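Local coordinates for protein beta-N-acetylhexosaminidase (Beutenbergia cavernae, PDB 5BU9) that probably hydrolyses terminal non-reducing N-acetyl-D-hexosamine residues from N-acetyl-beta-D-hexosaminides, as a member of glycoside hydrolase family 3, at residues 232-237 against 241-246; 237-240 against 246-249. All blocks are in the same frame, centred on the assembly; numbering follows the deposited sequence.

Interaction 1 (232-237 against 241-246); sequences TAVYSQ and DAPAAF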
ATOM      1  N   THR A 232      -5.267   5.680   7.803  1.00 26.50           N
ATOM      2  CA  THR A 232      -4.969   5.916   9.218  1.00 23.54           C
ATOM      3  C   THR A 232      -5.972   6.875   9.856  1.00 34.40           C
ATOM      4  O   THR A 232      -5.846   7.205  11.018  1.00 25.08           O
ATOM      5  CB  THR A 232      -3.570   6.475   9.458  1.00 31.19           C
ATOM      6  OG1 THR A 232      -3.414   7.659   8.699  1.00 25.10           O
ATOM      7  CG2 THR A 232      -2.486   5.463   9.077  1.00 26.24           C
ATOM      8  N   ALA A 233      -6.975   7.303   9.103  1.00 27.80           N
ATOM      9  CA  ALA A 233      -8.041   8.149   9.636  1.00 27.32           C
ATOM     10  C   ALA A 233      -8.813   7.425  10.738  1.00 36.37           C
ATOM     11  O   ALA A 233      -8.829   6.198  10.784  1.00 29.34           O
ATOM     12  CB  ALA A 233      -8.994   8.568   8.507  1.00 22.38           C
ATOM     13  N   VAL A 234      -9.451   8.180  11.628  1.00 24.24           N
ATOM     14  CA  VAL A 234     -10.319   7.575  12.638  1.00 26.01           C
ATOM     15  C   VAL A 234     -11.741   7.627  12.109  1.00 31.19           C
ATOM     16  O   VAL A 234     -12.201   8.691  11.706  1.00 35.97           O
ATOM     17  CB  VAL A 234     -10.208   8.284  13.986  1.00 23.66           C
ATOM     18  CG1 VAL A 234     -11.166   7.653  14.925  1.00 22.95           C
ATOM     19  CG2 VAL A 234      -8.779   8.159  14.550  1.00 23.20           C
ATOM     20  N   TYR A 235     -12.420   6.482  12.067  1.00 35.57           N
ATOM     21  CA  TYR A 235     -13.769   6.403  11.472  1.00 29.13           C
ATOM     22  C   TYR A 235     -14.831   6.314  12.570  1.00 30.56           C
ATOM     23  O   TYR A 235     -15.108   5.235  13.063  1.00 35.88           O
ATOM     24  CB  TYR A 235     -13.890   5.191  10.505  1.00 25.09           C
ATOM     25  CG  TYR A 235     -13.056   5.419   9.266  1.00 28.95           C
ATOM     26  CD1 TYR A 235     -11.675   5.207   9.284  1.00 23.80           C
ATOM     27  CD2 TYR A 235     -13.632   5.940   8.100  1.00 30.94           C
ATOM     28  CE1 TYR A 235     -10.875   5.499   8.153  1.00 27.56           C
ATOM     29  CE2 TYR A 235     -12.845   6.230   6.963  1.00 27.43           C
ATOM     30  CZ  TYR A 235     -11.473   5.994   6.999  1.00 26.72           C
ATOM     31  OH  TYR A 235     -10.713   6.243   5.893  1.00 29.63           O
ATOM     32  N   SER A 236     -15.418   7.456  12.918  1.00 28.10           N
ATOM     33  CA  SER A 236     -16.445   7.572  13.951  1.00 26.62           C
ATOM     34  C   SER A 236     -17.546   6.523  13.881  1.00 28.01           C
ATOM     35  O   SER A 236     -17.980   6.004  14.910  1.00 38.91           O
ATOM     36  CB  SER A 236     -17.111   8.937  13.867  1.00 43.87           C
ATOM     37  OG  SER A 236     -16.300   9.924  14.423  1.00 35.11           O
ATOM     38  N   GLN A 237     -17.998   6.214  12.672  1.00 30.87           N
ATOM     39  CA  GLN A 237     -19.198   5.371  12.509  1.00 29.74           C
ATOM     40  C   GLN A 237     -18.878   3.893  12.355  1.00 39.87           C
ATOM     41  O   GLN A 237     -19.787   3.087  12.125  1.00 42.18           O
ATOM     42  CB  GLN A 237     -20.011   5.804  11.275  1.00 37.59           C
ATOM     43  CG  GLN A 237     -20.206   7.309  11.147  1.00 42.05           C
ATOM     44  CD  GLN A 237     -20.951   7.876  12.328  1.00 48.70           C
ATOM     45  OE1 GLN A 237     -21.899   7.265  12.822  1.00 51.16           O
ATOM     46  NE2 GLN A 237     -20.510   9.035  12.811  1.00 48.52           N
ATOM     47  N   ASP A 241     -12.307   4.298  18.182  1.00 26.62           N
ATOM     48  CA  ASP A 241     -11.276   4.108  19.210  1.00 29.66           C
ATOM     49  C   ASP A 241      -9.843   4.116  18.689  1.00 31.49           C
ATOM     50  O   ASP A 241      -8.932   4.151  19.478  1.00 29.64           O
ATOM     51  CB  ASP A 241     -11.486   2.790  19.944  1.00 24.62           C
ATOM     52  CG  ASP A 241     -12.725   2.794  20.816  1.00 29.34           C
ATOM     53  OD1 ASP A 241     -13.481   3.790  20.792  1.00 39.24           O
ATOM     54  OD2 ASP A 241     -12.941   1.786  21.530  1.00 31.76           O
ATOM     55  N   ALA A 242      -9.644   4.063  17.377  1.00 27.75           N
ATOM     56  CA  ALA A 242      -8.297   4.009  16.833  1.00 26.52           C
ATOM     57  C   ALA A 242      -8.262   4.433  15.388  1.00 28.86           C
ATOM     58  O   ALA A 242      -9.258   4.296  14.668  1.00 28.25           O
ATOM     59  CB  ALA A 242      -7.720   2.575  16.953  1.00 22.24           C
ATOM     60  N   PRO A 243      -7.090   4.903  14.942  1.00 29.77           N
ATOM     61  CA  PRO A 243      -6.805   4.952  13.507  1.00 25.40           C
ATOM     62  C   PRO A 243      -7.173   3.634  12.811  1.00 34.97           C
ATOM     63  O   PRO A 243      -6.794   2.581  13.349  1.00 32.99           O
ATOM     64  CB  PRO A 243      -5.287   5.178  13.466  1.00 24.37           C
ATOM     65  CG  PRO A 243      -5.004   5.947  14.711  1.00 26.51           C
ATOM     66  CD  PRO A 243      -5.941   5.340  15.757  1.00 25.95           C
ATOM     67  N   ALA A 244      -7.830   3.670  11.646  1.00 27.23           N
ATOM     68  CA  ALA A 244      -8.331   2.430  11.004  1.00 24.99           C
ATOM     69  C   ALA A 244      -7.237   1.389  10.896  1.00 22.59           C
ATOM     70  O   ALA A 244      -7.481   0.233  11.161  1.00 29.47           O
ATOM     71  CB  ALA A 244      -8.928   2.722   9.598  1.00 21.19           C
ATOM     72  N   ALA A 245      -6.022   1.821  10.522  1.00 23.87           N
ATOM     73  CA  ALA A 245      -4.892   0.917  10.311  1.00 24.91           C
ATOM     74  C   ALA A 245      -4.511   0.137  11.580  1.00 34.40           C
ATOM     75  O   ALA A 245      -3.863  -0.914  11.495  1.00 24.70           O
ATOM     76  CB  ALA A 245      -3.667   1.679   9.779  1.00 27.69           C
ATOM     77  N   PHE A 246      -4.929   0.652  12.732  1.00 22.83           N
ATOM     78  CA  PHE A 246      -4.652   0.049  14.034  1.00 33.44           C
ATOM     79  C   PHE A 246      -5.901  -0.594  14.609  1.00 34.24           C
ATOM     80  O   PHE A 246      -5.902  -1.013  15.756  1.00 31.51           O
ATOM     81  CB  PHE A 246      -4.155   1.091  15.066  1.00 26.09           C
ATOM     82  CG  PHE A 246      -2.881   1.842  14.658  1.00 25.88           C
ATOM     83  CD1 PHE A 246      -2.054   1.369  13.652  1.00 22.04           C
ATOM     84  CD2 PHE A 246      -2.510   3.004  15.330  1.00 21.53           C
ATOM     85  CE1 PHE A 246      -0.900   2.056  13.296  1.00 28.74           C
ATOM     86  CE2 PHE A 246      -1.355   3.710  14.965  1.00 26.99           C
ATOM     87  CZ  PHE A 246      -0.557   3.232  13.950  1.00 23.51           C
TER
HETATM   88  O   HOH W   1     -11.148   3.959  12.874  1.00 27.04           O
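Ala233 and Ala244 are joined by the direct hydrogen bond of this contact, in which Ala244 N donates to Ala233 O over 2.9 Å, with an angle of 159° at the hydrogen. It belongs to the loop between strand 227-230 and helix 248-258, part of the TIM-barrel-type domain of family 3 glycosidases. A second, indirect link runs through a water that accepts from Tyr235 N at 2.9 Å and donates to Ala242 O at 2.6 Å, so that Tyr235 N and Ala242 O, which do not bond directly, share one water.

Side-chain packing fills in around these bonds. Val234 has CG1 anti to its backbone N (chi1 177°), which leaves CG2 beside that N and packed on the Ala242-Pro243 peptide, 3.7 Å from Pro243 N. The ring of Tyr235 meets Ala244 CB obliquely, with CE1 3.7 Å from it, while the phenol OH lies beyond the contact, hydrogen-bonded to Gly188 O and Ser231 OG. In the next shell, Val234 bonds through its backbone to Val202 and Asp204, and Ser236 to Asp204, while Thr232 O is bonded to Gln275 NE2. After Pro243 the chain enters a short 3-10 segment, closed by Phe246 N on Pro243 O. Within it, Ala245 CB meets the Thr232 methyl, CG2, at 4.0 Å.

Interaction 2 (237-240 against 246-249); sequences QIDP and FSRE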
ATOM      1  N   GLN A 237     -17.998   6.214  12.672  1.00 30.87           N
ATOM      2  CA  GLN A 237     -19.198   5.371  12.509  1.00 29.74           C
ATOM      3  C   GLN A 237     -18.878   3.893  12.355  1.00 39.87           C
ATOM      4  O   GLN A 237     -19.787   3.087  12.125  1.00 42.18           O
ATOM      5  CB  GLN A 237     -20.011   5.804  11.275  1.00 37.59           C
ATOM      6  CG  GLN A 237     -20.206   7.309  11.147  1.00 42.05           C
ATOM      7  CD  GLN A 237     -20.951   7.876  12.328  1.00 48.70           C
ATOM      8  OE1 GLN A 237     -21.899   7.265  12.822  1.00 51.16           O
ATOM      9  NE2 GLN A 237     -20.510   9.035  12.811  1.00 48.52           N
ATOM     10  N   ILE A 238     -17.593   3.545  12.416  1.00 32.60           N
ATOM     11  CA  ILE A 238     -17.163   2.150  12.276  1.00 36.21           C
ATOM     12  C   ILE A 238     -16.379   1.780  13.512  1.00 34.06           C
ATOM     13  O   ILE A 238     -16.766   0.878  14.242  1.00 37.53           O
ATOM     14  CB  ILE A 238     -16.326   1.903  10.990  1.00 39.20           C
ATOM     15  CG1 ILE A 238     -17.072   2.384   9.742  1.00 32.33           C
ATOM     16  CG2 ILE A 238     -16.029   0.420  10.847  1.00 34.78           C
ATOM     17  CD1 ILE A 238     -16.212   2.404   8.477  1.00 33.63           C
ATOM     18  N   ASP A 239     -15.269   2.469  13.757  1.00 34.38           N
ATOM     19  CA  ASP A 239     -14.554   2.291  15.035  1.00 36.26           C
ATOM     20  C   ASP A 239     -13.860   3.569  15.471  1.00 29.78           C
ATOM     21  O   ASP A 239     -12.803   3.917  14.932  1.00 31.98           O
ATOM     22  CB  ASP A 239     -13.538   1.164  14.928  1.00 25.46           C
ATOM     23  CG  ASP A 239     -12.704   0.988  16.210  1.00 41.55           C
ATOM     24  OD1 ASP A 239     -13.080   1.469  17.288  1.00 30.82           O
ATOM     25  OD2 ASP A 239     -11.650   0.342  16.132  1.00 29.71           O
ATOM     26  N   PRO A 240     -14.445   4.262  16.459  1.00 30.28           N
ATOM     27  CA  PRO A 240     -13.915   5.582  16.848  1.00 26.13           C
ATOM     28  C   PRO A 240     -12.719   5.506  17.798  1.00 49.17           C
ATOM     29  O   PRO A 240     -12.196   6.551  18.173  1.00 26.62           O
ATOM     30  CB  PRO A 240     -15.103   6.256  17.546  1.00 30.20           C
ATOM     31  CG  PRO A 240     -15.940   5.071  18.127  1.00 30.36           C
ATOM     32  CD  PRO A 240     -15.730   3.920  17.125  1.00 31.87           C
ATOM     33  N   PHE A 246      -4.929   0.652  12.732  1.00 22.83           N
ATOM     34  CA  PHE A 246      -4.652   0.049  14.034  1.00 33.44           C
ATOM     35  C   PHE A 246      -5.901  -0.594  14.609  1.00 34.24           C
ATOM     36  O   PHE A 246      -5.902  -1.013  15.756  1.00 31.51           O
ATOM     37  CB  PHE A 246      -4.155   1.091  15.066  1.00 26.09           C
ATOM     38  CG  PHE A 246      -2.881   1.842  14.658  1.00 25.88           C
ATOM     39  CD1 PHE A 246      -2.054   1.369  13.652  1.00 22.04           C
ATOM     40  CD2 PHE A 246      -2.510   3.004  15.330  1.00 21.53           C
ATOM     41  CE1 PHE A 246      -0.900   2.056  13.296  1.00 28.74           C
ATOM     42  CE2 PHE A 246      -1.355   3.710  14.965  1.00 26.99           C
ATOM     43  CZ  PHE A 246      -0.557   3.232  13.950  1.00 23.51           C
ATOM     44  N   SER A 247      -6.983  -0.642  13.839  1.00 29.25           N
ATOM     45  CA  SER A 247      -8.231  -1.174  14.383  1.00 33.16           C
ATOM     46  C   SER A 247      -8.423  -2.657  14.061  1.00 35.88           C
ATOM     47  O   SER A 247      -8.631  -3.028  12.898  1.00 34.16           O
ATOM     48  CB  SER A 247      -9.413  -0.370  13.849  1.00 32.64           C
ATOM     49  OG  SER A 247     -10.623  -1.012  14.157  1.00 36.33           O
ATOM     50  N   ARG A 248      -8.361  -3.514  15.079  1.00 32.61           N
ATOM     51  CA  ARG A 248      -8.706  -4.913  14.852  1.00 27.81           C
ATOM     52  C   ARG A 248     -10.089  -5.021  14.170  1.00 51.33           C
ATOM     53  O   ARG A 248     -10.269  -5.797  13.224  1.00 32.98           O
ATOM     54  CB  ARG A 248      -8.698  -5.703  16.156  1.00 32.13           C
ATOM     55  CG  ARG A 248      -8.878  -7.227  15.976  1.00 34.65           C
ATOM     56  CD  ARG A 248      -7.645  -7.859  15.319  1.00 32.68           C
ATOM     57  NE  ARG A 248      -7.856  -9.265  15.007  1.00 44.78           N
ATOM     58  CZ  ARG A 248      -6.921 -10.095  14.555  1.00 46.18           C
ATOM     59  NH1 ARG A 248      -5.684  -9.678  14.383  1.00 37.81           N
ATOM     60  NH2 ARG A 248      -7.218 -11.360  14.277  1.00 40.85           N
ATOM     61  N   GLU A 249     -11.047  -4.209  14.605  1.00 30.06           N
ATOM     62  CA  GLU A 249     -12.396  -4.318  14.059  1.00 31.77           C
ATOM     63  C   GLU A 249     -12.474  -3.996  12.573  1.00 52.11           C
ATOM     64  O   GLU A 249     -13.170  -4.671  11.807  1.00 36.69           O
ATOM     65  CB  GLU A 249     -13.372  -3.401  14.791  1.00 37.46           C
ATOM     66  CG  GLU A 249     -14.752  -3.543  14.187  1.00 71.19           C
ATOM     67  CD  GLU A 249     -15.811  -2.833  14.968  1.00 84.28           C
ATOM     68  OE1 GLU A 249     -15.464  -2.205  15.994  1.00 93.68           O
ATOM     69  OE2 GLU A 249     -16.989  -2.907  14.552  1.00 64.19           O
TER
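Asp239 reaches across to Ser247 through one carboxylate oxygen: Asp239 OD2 receives the bond donated by Ser247 OG (2.6 Å) on its anti lone pair, the one turned away from OD1. Both side chains extend toward this meeting point, with Asp239 CG anti to its backbone N (chi1 177°) and Ser247 OG likewise (chi1 169°). This is the close part of the contact. Ser247 CB also lies 3.3 Å from Asp239 OD2, and Ile250, further along helix 248-258, packs on both Ile238 and Asp239. The other oxygen, OD1, accepts from Asp241 N, so the carboxylate is held at both ends.

The Glu249 side is looser. Its extended, exposed chain brings OE1 no nearer than 3.8 Å to Ile238 O and 4.0 Å to Asp239 CB, with no hydrogen bond between them. Asp239 OD1 and Glu249 OE1 stand 4.6 Å apart, a like-charge pair that may slightly raise the pKa of either group. An alanine in place of Asp239 would probably leave the Ser247 hydroxyl without its carboxylate acceptor and Asp241 N without this side-chain acceptor. Ser247 OG in turn accepts from Ile250 N, the serine N-cap of helix 248-258.

In the fold
Leaving strand 227-230, the chain passes through 232-237, pairs briefly with strand 203-204, and turns at 240-242 before coming back. Interaction 1 closes this excursion as a short loop, through the Ala244 N to Ala233 O bond, with three residues between its segments. Interaction 2 starts where the first segment of interaction 1 ends, at Gln237, and finishes beyond it at Ser247 and Glu249, so the two overlap in a staggered, crossing order. Their centres are about 5 Å apart, and they touch where Val234 CG1 packs 3.6 Å from Pro240 O. Together they tie strand 234-235 and the turn that follows to the 3-10 segment 244-246 and the start of helix 248-258.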